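Local coordinates for TssK (Serratia sp. FS14, PDB 5Y0E), which probably serves as a trimeric baseplate component of the bacterial type VI secretion system, helping to link the baseplate to the membrane complex, at residues A[171-174]-A[180-183]; A[75-78]-A[83-86]; A[391-396]-A[403-408]; A[214-219]-A[398-403]. All coordinates share one frame; numbering follows the deposited sequence.

Interaction 1 (A[171-174]-A[180-183])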
loop_
_atom_site.group_PDB
_atom_site.type_symbol
_atom_site.label_atom_id
_atom_site.label_comp_id
_atom_site.label_asym_id
_atom_site.label_seq_id
_atom_site.Cartn_x
_atom_site.Cartn_y
_atom_site.Cartn_z
ATOM N N VAL A 171 33.100 -2.307 0.284
ATOM C CA VAL A 171 34.297 -1.679 0.828
ATOM C C VAL A 171 34.725 -0.568 -0.117
ATOM O O VAL A 171 34.947 -0.804 -1.304
ATOM C CB VAL A 171 35.432 -2.691 1.026
ATOM C CG1 VAL A 171 36.589 -1.999 1.703
ATOM C CG2 VAL A 171 34.977 -3.864 1.861
ATOM N N LEU A 172 34.824 0.643 0.405
ATOM C CA LEU A 172 35.279 1.763 -0.402
ATOM C C LEU A 172 36.775 1.986 -0.274
ATOM O O LEU A 172 37.454 2.236 -1.273
ATOM C CB LEU A 172 34.554 3.040 0.005
ATOM C CG LEU A 172 33.083 3.127 -0.363
ATOM C CD1 LEU A 172 32.510 4.413 0.181
ATOM C CD2 LEU A 172 32.903 3.021 -1.862
ATOM N N GLU A 173 37.296 1.890 0.940
ATOM C CA GLU A 173 38.667 2.261 1.223
ATOM C C GLU A 173 39.155 1.450 2.413
ATOM O O GLU A 173 38.407 1.226 3.370
ATOM C CB GLU A 173 38.765 3.767 1.494
ATOM C CG GLU A 173 39.918 4.189 2.381
ATOM C CD GLU A 173 39.985 5.691 2.572
ATOM O OE1 GLU A 173 40.096 6.426 1.569
ATOM O OE2 GLU A 173 39.921 6.141 3.728
ATOM N N LYS A 174 40.399 0.989 2.333
ATOM C CA LYS A 174 41.076 0.369 3.462
ATOM C C LYS A 174 42.103 1.367 3.957
ATOM O O LYS A 174 43.134 1.569 3.316
ATOM C CB LYS A 174 41.727 -0.947 3.066
ATOM C CG LYS A 174 42.324 -1.707 4.231
ATOM C CD LYS A 174 43.053 -2.930 3.727
ATOM C CE LYS A 174 43.716 -3.687 4.852
ATOM N NZ LYS A 174 44.412 -4.900 4.343
ATOM N N LEU A 180 38.542 -0.420 7.758
ATOM C CA LEU A 180 37.780 -0.319 6.526
ATOM C C LEU A 180 36.680 0.713 6.664
ATOM O O LEU A 180 36.045 0.815 7.711
ATOM C CB LEU A 180 37.165 -1.651 6.150
ATOM C CG LEU A 180 38.081 -2.874 6.079
ATOM C CD1 LEU A 180 37.248 -4.110 6.240
ATOM C CD2 LEU A 180 38.837 -2.913 4.787
ATOM N N ARG A 181 36.484 1.494 5.609
ATOM C CA ARG A 181 35.336 2.376 5.490
ATOM C C ARG A 181 34.372 1.762 4.489
ATOM O O ARG A 181 34.775 1.367 3.390
ATOM C CB ARG A 181 35.739 3.780 5.045
ATOM C CG ARG A 181 34.578 4.758 4.971
ATOM C CD ARG A 181 35.062 6.165 4.656
ATOM N NE ARG A 181 35.937 6.171 3.492
ATOM C CZ ARG A 181 35.547 6.493 2.267
ATOM N NH1 ARG A 181 34.292 6.857 2.041
ATOM N NH2 ARG A 181 36.419 6.455 1.265
ATOM N N LEU A 182 33.109 1.665 4.875
ATOM C CA LEU A 182 32.102 1.014 4.060
ATOM C C LEU A 182 31.192 2.039 3.408
ATOM O O LEU A 182 30.961 3.120 3.945
ATOM C CB LEU A 182 31.264 0.055 4.898
ATOM C CG LEU A 182 32.030 -1.094 5.524
ATOM C CD1 LEU A 182 31.115 -1.862 6.449
ATOM C CD2 LEU A 182 32.567 -1.976 4.454
ATOM N N ASP A 183 30.675 1.684 2.247
ATOM C CA ASP A 183 29.673 2.510 1.588
ATOM C C ASP A 183 28.342 2.334 2.304
ATOM O O ASP A 183 27.545 1.469 1.966
ATOM C CB ASP A 183 29.564 2.145 0.120
ATOM C CG ASP A 183 28.537 2.964 -0.588
ATOM O OD1 ASP A 183 27.973 3.889 0.029
ATOM O OD2 ASP A 183 28.282 2.683 -1.766
#

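Interaction 2 (A[75-78]-A[83-86])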
loop_
_atom_site.group_PDB
_atom_site.type_symbol
_atom_site.label_atom_id
_atom_site.label_comp_id
_atom_site.label_asym_id
_atom_site.label_seq_id
_atom_site.Cartn_x
_atom_site.Cartn_y
_atom_site.Cartn_z
ATOM N N PHE A 75 18.012 -19.204 6.553
ATOM C CA PHE A 75 19.169 -19.246 7.426
ATOM C C PHE A 75 18.955 -18.283 8.569
ATOM O O PHE A 75 18.210 -17.315 8.462
ATOM C CB PHE A 75 20.476 -18.885 6.701
ATOM C CG PHE A 75 20.501 -17.484 6.174
ATOM C CD1 PHE A 75 20.924 -16.444 6.965
ATOM C CD2 PHE A 75 20.060 -17.212 4.902
ATOM C CE1 PHE A 75 20.904 -15.176 6.497
ATOM C CE2 PHE A 75 20.052 -15.951 4.437
ATOM C CZ PHE A 75 20.471 -14.927 5.230
ATOM N N ARG A 76 19.673 -18.547 9.650
ATOM C CA ARG A 76 19.633 -17.744 10.856
ATOM C C ARG A 76 20.862 -18.105 11.672
ATOM O O ARG A 76 21.138 -19.286 11.867
ATOM C CB ARG A 76 18.353 -18.011 11.647
ATOM C CG ARG A 76 18.325 -17.368 13.011
ATOM C CD ARG A 76 17.059 -17.731 13.767
ATOM N NE ARG A 76 15.885 -17.618 12.909
ATOM C CZ ARG A 76 15.160 -16.510 12.775
ATOM N NH1 ARG A 76 15.477 -15.415 13.453
ATOM N NH2 ARG A 76 14.111 -16.494 11.959
ATOM N N PHE A 77 21.609 -17.106 12.127
ATOM C CA PHE A 77 22.747 -17.381 12.984
ATOM C C PHE A 77 22.974 -16.196 13.896
ATOM O O PHE A 77 22.487 -15.097 13.652
ATOM C CB PHE A 77 24.017 -17.708 12.189
ATOM C CG PHE A 77 24.553 -16.566 11.365
ATOM C CD1 PHE A 77 25.224 -15.508 11.952
ATOM C CD2 PHE A 77 24.417 -16.573 10.001
ATOM C CE1 PHE A 77 25.717 -14.475 11.199
ATOM C CE2 PHE A 77 24.917 -15.544 9.239
ATOM C CZ PHE A 77 25.566 -14.494 9.841
ATOM N N SER A 78 23.730 -16.435 14.955
ATOM C CA SER A 78 24.066 -15.374 15.884
ATOM C C SER A 78 25.287 -15.793 16.675
ATOM O O SER A 78 25.470 -16.966 16.981
ATOM C CB SER A 78 22.920 -15.057 16.826
ATOM O OG SER A 78 23.348 -14.121 17.783
ATOM N N ALA A 83 28.514 -17.591 13.199
ATOM C CA ALA A 83 28.689 -16.801 12.023
ATOM C C ALA A 83 29.725 -17.367 11.091
ATOM O O ALA A 83 30.666 -18.044 11.448
ATOM C CB ALA A 83 29.062 -15.401 12.408
ATOM N N PRO A 84 29.655 -16.963 9.852
ATOM C CA PRO A 84 30.661 -17.384 8.902
ATOM C C PRO A 84 32.010 -16.775 9.235
ATOM O O PRO A 84 32.112 -15.715 9.831
ATOM C CB PRO A 84 30.174 -16.770 7.610
ATOM C CG PRO A 84 28.748 -16.562 7.815
ATOM C CD PRO A 84 28.622 -16.158 9.225
ATOM N N ALA A 85 33.053 -17.452 8.793
ATOM C CA ALA A 85 34.410 -16.999 8.980
ATOM C C ALA A 85 34.550 -15.612 8.448
ATOM O O ALA A 85 34.180 -15.342 7.344
ATOM C CB ALA A 85 35.352 -17.901 8.233
ATOM N N PRO A 86 35.090 -14.712 9.246
ATOM C CA PRO A 86 35.258 -13.348 8.788
ATOM C C PRO A 86 36.140 -13.233 7.573
ATOM O O PRO A 86 37.059 -13.986 7.342
ATOM C CB PRO A 86 35.860 -12.662 9.991
ATOM C CG PRO A 86 35.275 -13.399 11.119
ATOM C CD PRO A 86 35.311 -14.819 10.682
#

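Interaction 3 (A[391-396]-A[403-408])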
loop_
_atom_site.group_PDB
_atom_site.type_symbol
_atom_site.label_atom_id
_atom_site.label_comp_id
_atom_site.label_asym_id
_atom_site.label_seq_id
_atom_site.Cartn_x
_atom_site.Cartn_y
_atom_site.Cartn_z
ATOM N N PRO A 391 14.806 40.971 11.687
ATOM C CA PRO A 391 14.008 42.060 11.117
ATOM C C PRO A 391 13.596 41.799 9.682
ATOM O O PRO A 391 12.575 42.323 9.233
ATOM C CB PRO A 391 14.937 43.271 11.237
ATOM C CG PRO A 391 16.037 42.840 12.159
ATOM C CD PRO A 391 16.187 41.377 11.965
ATOM N N VAL A 392 14.373 41.013 8.946
ATOM C CA VAL A 392 13.923 40.464 7.676
ATOM C C VAL A 392 14.003 38.956 7.756
ATOM O O VAL A 392 14.957 38.400 8.305
ATOM C CB VAL A 392 14.717 40.965 6.453
ATOM C CG1 VAL A 392 14.910 42.415 6.528
ATOM C CG2 VAL A 392 16.037 40.240 6.305
ATOM N N ALA A 393 13.026 38.320 7.216
ATOM C CA ALA A 393 12.996 36.884 7.292
ATOM C C ALA A 393 13.956 36.305 6.276
ATOM O O ALA A 393 14.184 36.902 5.229
ATOM C CB ALA A 393 11.594 36.371 7.030
ATOM N N PRO A 394 14.522 35.147 6.572
ATOM C CA PRO A 394 15.485 34.526 5.663
ATOM C C PRO A 394 14.941 34.323 4.260
ATOM O O PRO A 394 13.796 33.929 4.060
ATOM C CB PRO A 394 15.761 33.177 6.320
ATOM C CG PRO A 394 15.331 33.314 7.690
ATOM C CD PRO A 394 14.262 34.324 7.753
ATOM N N ARG A 395 15.806 34.538 3.284
ATOM C CA ARG A 395 15.448 34.220 1.919
ATOM C C ARG A 395 15.454 32.727 1.638
ATOM O O ARG A 395 14.914 32.316 0.614
ATOM C CB ARG A 395 16.392 34.949 0.977
ATOM C CG ARG A 395 17.856 34.762 1.280
ATOM C CD ARG A 395 18.704 35.659 0.372
ATOM N NE ARG A 395 20.086 35.206 0.285
ATOM C CZ ARG A 395 21.060 35.623 1.084
ATOM N NH1 ARG A 395 20.803 36.513 2.034
ATOM N NH2 ARG A 395 22.290 35.150 0.936
ATOM N N GLN A 396 15.998 31.903 2.524
ATOM C CA GLN A 396 16.122 30.482 2.237
ATOM C C GLN A 396 14.902 29.674 2.623
ATOM O O GLN A 396 14.781 28.533 2.174
ATOM C CB GLN A 396 17.321 29.870 2.962
ATOM C CG GLN A 396 18.653 30.405 2.540
ATOM C CD GLN A 396 18.984 31.691 3.229
ATOM O OE1 GLN A 396 18.215 32.174 4.059
ATOM N NE2 GLN A 396 20.133 32.251 2.908
ATOM N N TYR A 403 4.023 36.063 10.654
ATOM C CA TYR A 403 4.875 35.328 11.567
ATOM C C TYR A 403 6.073 36.174 11.964
ATOM O O TYR A 403 6.499 37.078 11.247
ATOM C CB TYR A 403 5.373 34.026 10.947
ATOM C CG TYR A 403 4.386 32.899 10.891
ATOM C CD1 TYR A 403 3.146 33.056 10.298
ATOM C CD2 TYR A 403 4.711 31.660 11.398
ATOM C CE1 TYR A 403 2.260 32.013 10.220
ATOM C CE2 TYR A 403 3.841 30.619 11.330
ATOM C CZ TYR A 403 2.611 30.791 10.742
ATOM O OH TYR A 403 1.744 29.726 10.683
ATOM N N THR A 404 6.621 35.851 13.116
ATOM C CA THR A 404 7.849 36.435 13.595
ATOM C C THR A 404 8.914 35.366 13.548
ATOM O O THR A 404 8.640 34.196 13.808
ATOM C CB THR A 404 7.688 36.966 15.007
ATOM O OG1 THR A 404 6.665 37.949 14.998
ATOM C CG2 THR A 404 8.944 37.614 15.487
ATOM N N TYR A 405 10.119 35.776 13.198
ATOM C CA TYR A 405 11.217 34.867 12.949
ATOM C C TYR A 405 12.308 35.169 13.948
ATOM O O TYR A 405 12.807 36.294 14.008
ATOM C CB TYR A 405 11.717 35.008 11.522
ATOM C CG TYR A 405 10.694 34.516 10.566
ATOM C CD1 TYR A 405 9.588 35.290 10.242
ATOM C CD2 TYR A 405 10.805 33.260 10.011
ATOM C CE1 TYR A 405 8.643 34.827 9.395
ATOM C CE2 TYR A 405 9.864 32.790 9.160
ATOM C CZ TYR A 405 8.783 33.566 8.856
ATOM O OH TYR A 405 7.861 33.061 7.989
ATOM N N PHE A 406 12.653 34.175 14.740
ATOM C CA PHE A 406 13.681 34.299 15.752
ATOM C C PHE A 406 14.855 33.443 15.336
ATOM O O PHE A 406 14.700 32.243 15.115
ATOM C CB PHE A 406 13.154 33.857 17.109
ATOM C CG PHE A 406 12.013 34.667 17.590
ATOM C CD1 PHE A 406 12.229 35.833 18.284
ATOM C CD2 PHE A 406 10.720 34.271 17.343
ATOM C CE1 PHE A 406 11.188 36.585 18.731
ATOM C CE2 PHE A 406 9.664 35.030 17.793
ATOM C CZ PHE A 406 9.903 36.186 18.492
ATOM N N GLU A 407 16.016 34.054 15.212
ATOM C CA GLU A 407 17.229 33.279 15.049
ATOM C C GLU A 407 17.729 32.849 16.420
ATOM O O GLU A 407 17.594 33.584 17.401
ATOM C CB GLU A 407 18.285 34.096 14.316
ATOM C CG GLU A 407 19.535 33.335 13.942
ATOM C CD GLU A 407 20.236 33.948 12.742
ATOM O OE1 GLU A 407 19.981 35.139 12.455
ATOM O OE2 GLU A 407 21.026 33.238 12.086
ATOM N N LEU A 408 18.265 31.637 16.493
ATOM C CA LEU A 408 18.929 31.173 17.700
ATOM C C LEU A 408 20.320 31.779 17.790
ATOM O O LEU A 408 21.038 31.868 16.792
ATOM C CB LEU A 408 19.026 29.655 17.713
ATOM C CG LEU A 408 17.766 28.914 18.156
ATOM C CD1 LEU A 408 16.671 29.012 17.127
ATOM C CD2 LEU A 408 18.079 27.465 18.434
#

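Interaction 4 (A[214-219]-A[398-403])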
loop_
_atom_site.group_PDB
_atom_site.type_symbol
_atom_site.label_atom_id
_atom_site.label_comp_id
_atom_site.label_asym_id
_atom_site.label_seq_id
_atom_site.Cartn_x
_atom_site.Cartn_y
_atom_site.Cartn_z
ATOM N N SER A 214 1.665 19.173 4.628
ATOM C CA SER A 214 0.273 19.086 5.035
ATOM C C SER A 214 -0.111 20.218 5.975
ATOM O O SER A 214 -1.161 20.845 5.825
ATOM C CB SER A 214 0.057 17.748 5.716
ATOM O OG SER A 214 -1.274 17.382 5.608
ATOM N N GLN A 215 0.707 20.453 6.984
ATOM C CA GLN A 215 0.425 21.511 7.937
ATOM C C GLN A 215 0.348 22.857 7.235
ATOM O O GLN A 215 -0.574 23.643 7.456
ATOM C CB GLN A 215 1.512 21.513 9.007
ATOM C CG GLN A 215 1.347 22.488 10.149
ATOM C CD GLN A 215 2.695 22.967 10.703
ATOM O OE1 GLN A 215 3.751 22.748 10.087
ATOM N NE2 GLN A 215 2.663 23.637 11.857
ATOM N N GLN A 216 1.337 23.148 6.436
ATOM C CA GLN A 216 1.389 24.407 5.778
ATOM C C GLN A 216 0.309 24.595 4.746
ATOM O O GLN A 216 -0.345 25.588 4.741
ATOM C CB GLN A 216 2.774 24.605 5.188
ATOM C CG GLN A 216 3.157 26.041 4.965
ATOM C CD GLN A 216 2.454 26.627 3.786
ATOM O OE1 GLN A 216 2.366 26.012 2.748
ATOM N NE2 GLN A 216 1.923 27.804 3.956
ATOM N N MET A 217 0.107 23.638 3.878
ATOM C CA MET A 217 -0.900 23.821 2.863
ATOM C C MET A 217 -2.295 23.957 3.419
ATOM O O MET A 217 -3.049 24.760 2.959
ATOM C CB MET A 217 -0.833 22.722 1.839
ATOM C CG MET A 217 0.360 22.845 0.946
ATOM S SD MET A 217 0.376 21.630 -0.336
ATOM C CE MET A 217 -0.485 22.497 -1.598
ATOM N N SER A 218 -2.617 23.192 4.443
ATOM C CA SER A 218 -3.923 23.254 5.047
ATOM C C SER A 218 -4.199 24.599 5.656
ATOM O O SER A 218 -5.267 25.109 5.550
ATOM C CB SER A 218 -4.087 22.177 6.087
ATOM O OG SER A 218 -3.182 22.368 7.111
ATOM N N GLN A 219 -3.212 25.209 6.261
ATOM C CA GLN A 219 -3.422 26.498 6.842
ATOM C C GLN A 219 -3.657 27.592 5.823
ATOM O O GLN A 219 -4.339 28.533 6.098
ATOM C CB GLN A 219 -2.281 26.827 7.773
ATOM C CG GLN A 219 -2.240 25.872 8.937
ATOM C CD GLN A 219 -1.392 26.356 10.077
ATOM O OE1 GLN A 219 -0.241 25.987 10.193
ATOM N NE2 GLN A 219 -1.966 27.174 10.929
ATOM N N PRO A 398 10.444 29.703 3.417
ATOM C CA PRO A 398 9.260 30.486 3.077
ATOM C C PRO A 398 8.958 31.476 4.176
ATOM O O PRO A 398 9.155 31.196 5.350
ATOM C CB PRO A 398 8.158 29.427 2.969
ATOM C CG PRO A 398 8.830 28.160 2.842
ATOM C CD PRO A 398 10.107 28.280 3.567
ATOM N N TYR A 399 8.463 32.633 3.796
ATOM C CA TYR A 399 8.097 33.657 4.752
ATOM C C TYR A 399 6.589 33.773 4.797
ATOM O O TYR A 399 5.979 34.164 3.805
ATOM C CB TYR A 399 8.701 34.998 4.378
ATOM C CG TYR A 399 8.029 36.154 5.064
ATOM C CD1 TYR A 399 8.210 36.382 6.394
ATOM C CD2 TYR A 399 7.204 37.002 4.372
ATOM C CE1 TYR A 399 7.617 37.406 7.009
ATOM C CE2 TYR A 399 6.597 38.044 4.987
ATOM C CZ TYR A 399 6.806 38.236 6.309
ATOM O OH TYR A 399 6.204 39.280 6.936
ATOM N N HIS A 400 5.999 33.459 5.946
ATOM C CA HIS A 400 4.577 33.667 6.174
ATOM C C HIS A 400 4.354 35.039 6.784
ATOM O O HIS A 400 4.779 35.302 7.908
ATOM C CB HIS A 400 3.997 32.602 7.094
ATOM C CG HIS A 400 4.371 31.213 6.712
ATOM N ND1 HIS A 400 4.620 30.842 5.411
ATOM C CD2 HIS A 400 4.556 30.106 7.464
ATOM C CE1 HIS A 400 4.935 29.561 5.375
ATOM N NE2 HIS A 400 4.908 29.092 6.608
ATOM N N ALA A 401 3.678 35.899 6.037
ATOM C CA ALA A 401 3.309 37.212 6.535
ATOM C C ALA A 401 2.469 37.065 7.779
ATOM O O ALA A 401 1.485 36.328 7.784
ATOM C CB ALA A 401 2.527 37.981 5.479
ATOM N N GLY A 402 2.853 37.774 8.829
ATOM C CA GLY A 402 2.232 37.628 10.116
ATOM C C GLY A 402 2.987 36.754 11.090
ATOM O O GLY A 402 2.605 36.695 12.257
ATOM N N TYR A 403 4.023 36.063 10.654
ATOM C CA TYR A 403 4.875 35.328 11.567
ATOM C C TYR A 403 6.073 36.174 11.964
ATOM O O TYR A 403 6.499 37.078 11.247
ATOM C CB TYR A 403 5.373 34.026 10.947
ATOM C CG TYR A 403 4.386 32.899 10.891
ATOM C CD1 TYR A 403 3.146 33.056 10.298
ATOM C CD2 TYR A 403 4.711 31.660 11.398
ATOM C CE1 TYR A 403 2.260 32.013 10.220
ATOM C CE2 TYR A 403 3.841 30.619 11.330
ATOM C CZ TYR A 403 2.611 30.791 10.742
ATOM O OH TYR A 403 1.744 29.726 10.683
#

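Interaction 1 (A[171-174]-A[180-183])
Leu180 opens the returning strand of a beta hairpin by leaning on Lys174, its non-hydrogen-bonded partner: Leu180 CD2 lies 3.7 Å from Lys174 CG and also meets Val171 CG1. The lysine packs through CB and CG, while its extended chain carries NZ away to a salt bridge with Asp91. At Arg181 the register slips by one residue. Leu172 and Glu173 both face it, which defines a classic beta bulge, and its main chain is held twice: Arg181 N donates to Glu173 O at 3.0 Å, almost straight at 173°, and Arg181 O accepts from Leu172 N at 3.1 Å. A bend at chi3 (51°) folds the guanidinium back over the opposite strand, where Leu172 CB lies over one face, toward its rim, and Glu173 CD sits at the edge. Leu182 returns to the side of Leu180, its CD2 4.0 Å from Val171 CG2. Asp183 follows, with CB 3.7 Å from Leu172 CG and OD1 accepting from Ala185 N. The carboxylate of Glu173 is turned 78° from the guanidinium plane, and Glu173 OE1 to Arg181 NH2 is a long 3.7 Å, so the ion pair probably adds a modest pull to a bulge whose geometry the main-chain bonds define.

Interaction 2 (A[75-78]-A[83-86])
Phe77 meets Ala83 and Pro84 in a pair of CH-pi contacts, by which the loop following strand 74-78 folds back over the last strand of a three-stranded antiparallel sheet. The example illustrates how an aromatic face can hold a turn-back of the chain where the backbones stay too far apart to pair: the CA atoms of Phe77 and Ala83 are 6.0 Å apart. The packed part is small and dense. Ala83 CA and Pro84 CD lie over the same face of the ring, CA 4.1 Å from the Phe77 centroid and 27° off the ring normal, and the Ala83 CB methyl adds a touch on Phe77 CE1. With chi1 at 66°, Phe77 CG stands between its backbone N and its carbonyl carbon, a crowded position that nevertheless delivers the ring to the loop. Leu62 and Ala65 of the neighbouring strand and Leu151 of strand 142-155 also touch the phenylalanine, and Pro84 rests on Leu151 and Leu100, so that the contact helps to join the small sheet to the larger mixed one. The other side of the strand is looser. Ser78 turns its side chain away from the loop while its backbone N donates to Gln82 OE1, and the exposed Arg76 packs on Asp3 of a second subunit. Farther along the loop, Ala85 and Pro86 are exposed too. The proline ring crosses the phenyl ring at about a right angle, setting Pro84 CD 3.5 Å from Phe77 CZ and 3.8 Å from Phe77 CE2.

Interaction 3 (A[391-396]-A[403-408])
Ala393 and Tyr405 bring the two backbones to their nearest approach, 6.3 Å between CA atoms, where the chain has just left strand 387-389 and passes beside strand 404-408. Tyr405 still shares a main-chain hydrogen bond with Met390. Beyond it the segment 391-396 is irregular, although Ala393 and Pro394 take extended backbone angles that lead it past the tyrosine rather than alongside the strand. The side chain of Tyr405 rises toward it, CG anti to the carbonyl carbon (chi1 -68°), and offers a ring face. Ala393 CB settles over the centre of that face, 4.0 Å from the centroid and 13° off the normal, a clear CH-pi contact with CD1 of Tyr405 the closest ring atom, at 3.9 Å from Ala393 CB. The segment belongs to the long connection between strands 387-389 and 404-408, antiparallel neighbours at one border of the C-terminal sheet, and it folds back over a tyrosine of the second strand. Ile397 and Ala348 also touch Tyr405, and its phenol oxygen accepts a hydrogen bond from the backbone N of His400, which ties the ring's far end to the same connection. Pro394 comes in obliquely, its CD 4.3 Å from Tyr405 CD2.

Interaction 4 (A[214-219]-A[398-403])
A sparse van der Waals contact at the surface joins Gln216 and Gln219, on the helix 197-222, to His400 and Tyr403, in the connection leading into strand 404-408. It bridges the helical part of the chain and the C-terminal sheet, across 179 residues of sequence. A bend at chi2 (-75°) brings the amide of Gln216 to the imidazole, with Gln216 NE2 3.8 Å from His400 CE1 and Gln216 CG 3.9 Å from His400 NE2; the amide and ring planes are 27° apart. The polar ends are employed by others: His400 NE2 is hydrogen-bonded to Glu438, which would probably favour a charged imidazole, and Gln216 OE1 to Arg213. Likewise Tyr403 OH bonds Asp436 and stays 4.3 Å from Gln219 OE1, too far for a bond. Within the loop the imidazole meets Tyr403 in a T-shaped stack, His400 CD2 standing 3.8 Å above the centre of the phenol ring, which probably limits the rotation of both side chains. Nearby, Ala401 packs on Tyr399 of a second subunit. What sets both rings on the same side of the loop is a type II beta turn from His400 to Tyr403, closed by Tyr403 N to His400 O at 2.9 Å, with Gly402 at the third position that this turn characteristically gives to glycine.

The four contacts fall into two well separated groups. Interactions 1 and 2 belong to the N-terminal beta region, their centres 21 Å apart and their nearest atoms about 9 Å apart, so they do not touch. Interactions 3 and 4 lie 14 Å apart between centres and are directly coupled: they share Tyr403, their segments alternate along the chain, and Ala393 CB approaches Tyr399 CD1 to 3.4 Å. Between the groups the separation is large, 54 Å between the centres of interactions 2 and 3, which lie on opposite sides of the chain's centre. Helix 197-222, which carries one side of interaction 4, is the next regular element after the hairpin of interaction 1.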